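Side-chain contact in aminopeptidase-like protein (Chaetomium thermophilum, PDB 5JM6), which probably acts as a zinc-dependent aminopeptidase of the M18 family and assembles into a dodecamer: residues A[440-445]-A[507-512]. Residues are numbered along the deposited sequence; the frame is centred on the assembly and turned at random.
Sequences AELSGC and LDFWEE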
loop_
_atom_site.group_PDB
_atom_site.type_symbol
_atom_site.label_atom_id
_atom_site.label_comp_id
_atom_site.label_asym_id
_atom_site.label_seq_id
_atom_site.Cartn_x
_atom_site.Cartn_y
_atom_site.Cartn_z
ATOM N N ALA A 440 7.697 42.490 37.402
ATOM C CA ALA A 440 9.038 42.259 36.873
ATOM C C ALA A 440 9.866 43.540 36.836
ATOM O O ALA A 440 11.079 43.507 37.039
ATOM C CB ALA A 440 8.963 41.648 35.485
ATOM N N GLU A 441 9.214 44.669 36.585
ATOM C CA GLU A 441 9.936 45.930 36.500
ATOM C C GLU A 441 10.361 46.427 37.878
ATOM O O GLU A 441 11.438 47.004 38.033
ATOM C CB GLU A 441 9.093 46.989 35.795
ATOM C CG GLU A 441 9.721 48.365 35.823
ATOM C CD GLU A 441 8.885 49.393 35.107
ATOM O OE1 GLU A 441 7.847 49.010 34.530
ATOM O OE2 GLU A 441 9.268 50.581 35.116
ATOM N N LEU A 442 9.524 46.197 38.884
ATOM C CA LEU A 442 9.874 46.579 40.246
ATOM C C LEU A 442 10.955 45.659 40.807
ATOM O O LEU A 442 11.687 46.037 41.723
ATOM C CB LEU A 442 8.640 46.549 41.149
ATOM C CG LEU A 442 7.427 47.367 40.703
ATOM C CD1 LEU A 442 6.169 46.847 41.380
ATOM C CD2 LEU A 442 7.627 48.843 41.008
ATOM N N SER A 443 11.044 44.450 40.254
ATOM C CA SER A 443 11.974 43.430 40.740
ATOM C C SER A 443 13.340 43.453 40.062
ATOM O O SER A 443 14.274 42.798 40.525
ATOM C CB SER A 443 11.371 42.035 40.550
ATOM O OG SER A 443 10.068 41.950 41.091
ATOM N N GLY A 444 13.456 44.194 38.965
ATOM C CA GLY A 444 14.654 44.141 38.147
ATOM C C GLY A 444 14.717 42.870 37.316
ATOM O O GLY A 444 15.786 42.283 37.140
ATOM N N CYS A 445 13.567 42.442 36.805
ATOM C CA CYS A 445 13.486 41.222 36.006
ATOM C C CYS A 445 13.009 41.505 34.591
ATOM O O CYS A 445 12.284 42.470 34.350
ATOM C CB CYS A 445 12.544 40.210 36.661
ATOM S SG CYS A 445 13.077 39.610 38.274
ATOM N N LEU A 507 5.601 37.783 45.225
ATOM C CA LEU A 507 5.087 37.725 46.589
ATOM C C LEU A 507 5.272 39.062 47.305
ATOM O O LEU A 507 4.395 39.498 48.049
ATOM C CB LEU A 507 5.764 36.598 47.377
ATOM C CG LEU A 507 5.560 35.172 46.852
ATOM C CD1 LEU A 507 6.484 34.201 47.564
ATOM C CD2 LEU A 507 4.112 34.721 46.988
ATOM N N ASP A 508 6.397 39.729 47.062
ATOM C CA ASP A 508 6.670 40.992 47.741
ATOM C C ASP A 508 5.871 42.163 47.164
ATOM O O ASP A 508 5.447 43.046 47.908
ATOM C CB ASP A 508 8.168 41.319 47.694
ATOM C CG ASP A 508 8.999 40.408 48.583
ATOM O OD1 ASP A 508 8.413 39.593 49.328
ATOM O OD2 ASP A 508 10.242 40.519 48.549
ATOM N N PHE A 509 5.701 42.200 45.846
ATOM C CA PHE A 509 5.055 43.352 45.214
ATOM C C PHE A 509 3.582 43.221 44.812
ATOM O O PHE A 509 2.995 44.207 44.365
ATOM C CB PHE A 509 5.851 43.761 43.976
ATOM C CG PHE A 509 7.125 44.486 44.289
ATOM C CD1 PHE A 509 7.096 45.755 44.841
ATOM C CD2 PHE A 509 8.353 43.905 44.022
ATOM C CE1 PHE A 509 8.267 46.430 45.128
ATOM C CE2 PHE A 509 9.529 44.574 44.304
ATOM C CZ PHE A 509 9.485 45.839 44.858
ATOM N N TRP A 510 2.979 42.045 44.967
ATOM C CA TRP A 510 1.615 41.855 44.467
ATOM C C TRP A 510 0.628 42.853 45.068
ATOM O O TRP A 510 -0.152 43.470 44.343
ATOM C CB TRP A 510 1.113 40.436 44.732
ATOM C CG TRP A 510 -0.386 40.369 44.766
ATOM C CD1 TRP A 510 -1.168 40.101 45.851
ATOM C CD2 TRP A 510 -1.286 40.613 43.675
ATOM N NE1 TRP A 510 -2.496 40.144 45.501
ATOM C CE2 TRP A 510 -2.596 40.459 44.172
ATOM C CE3 TRP A 510 -1.111 40.940 42.325
ATOM C CZ2 TRP A 510 -3.724 40.617 43.368
ATOM C CZ3 TRP A 510 -2.234 41.098 41.530
ATOM C CH2 TRP A 510 -3.521 40.936 42.054
ATOM N N GLU A 511 0.676 43.015 46.387
ATOM C CA GLU A 511 -0.260 43.893 47.085
ATOM C C GLU A 511 -0.136 45.337 46.612
ATOM O O GLU A 511 -1.140 46.025 46.420
ATOM C CB GLU A 511 -0.043 43.817 48.599
ATOM C CG GLU A 511 -0.870 44.819 49.401
ATOM C CD GLU A 511 -0.647 44.715 50.902
ATOM O OE1 GLU A 511 -1.582 45.047 51.665
ATOM O OE2 GLU A 511 0.457 44.308 51.321
ATOM N N GLU A 512 1.099 45.789 46.421
ATOM C CA GLU A 512 1.356 47.136 45.926
ATOM C C GLU A 512 0.797 47.323 44.519
ATOM O O GLU A 512 0.159 48.334 44.223
ATOM C CB GLU A 512 2.859 47.433 45.941
ATOM C CG GLU A 512 3.258 48.710 45.217
ATOM C CD GLU A 512 4.662 49.166 45.572
ATOM O OE1 GLU A 512 5.269 48.566 46.485
ATOM O OE2 GLU A 512 5.159 50.122 44.940
#
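L442 lies against one face of the F509 ring. Its CB sits over the ring centre, 3.7 Å from the centroid and 6° off the ring normal. This is a CH-pi contact. On the same side of the ring, L442 CD1 reaches the rim near its root, 3.7 Å from F509 CD1. The backbone joins in near the far end of the ring, where L442 O lies 3.7 Å from F509 CE2. S443 adds a small contact, with OG 3.9 Å from F509 CD2. That hydroxyl is hydrogen-bonded to I439 O, one turn back in its own helix. In F509, CG is anti to the carbonyl carbon (chi1 -75°), which carries the ring out from its helix to L442. I439 also touches F509, and V513 touches L442, so each of the two side chains has a further neighbour on the opposing helix. Without the ring, as with an alanine at F509, L442 CB and CD1 would probably lose their aromatic partner and a gap would open between the helices.

The contact joins the end of helix 430-443 to the C-terminal part of helix 495-514. G444 leaves the first helix with positive phi, and its carbonyl is hydrogen-bonded to K501 NZ of the second. On the inner side of helix 495-514, L507 and W510 pack on strand 127-133 of the mixed sheet. D508 forms salt bridges to K331 and K504. The zinc sites lie away from here. Between the two segments the chemistry is mainly apolar, with the L442 carbonyl and S443 hydroxyl merely touching the ring. This implies a small helix-helix contact near the surface held by shape and dispersion.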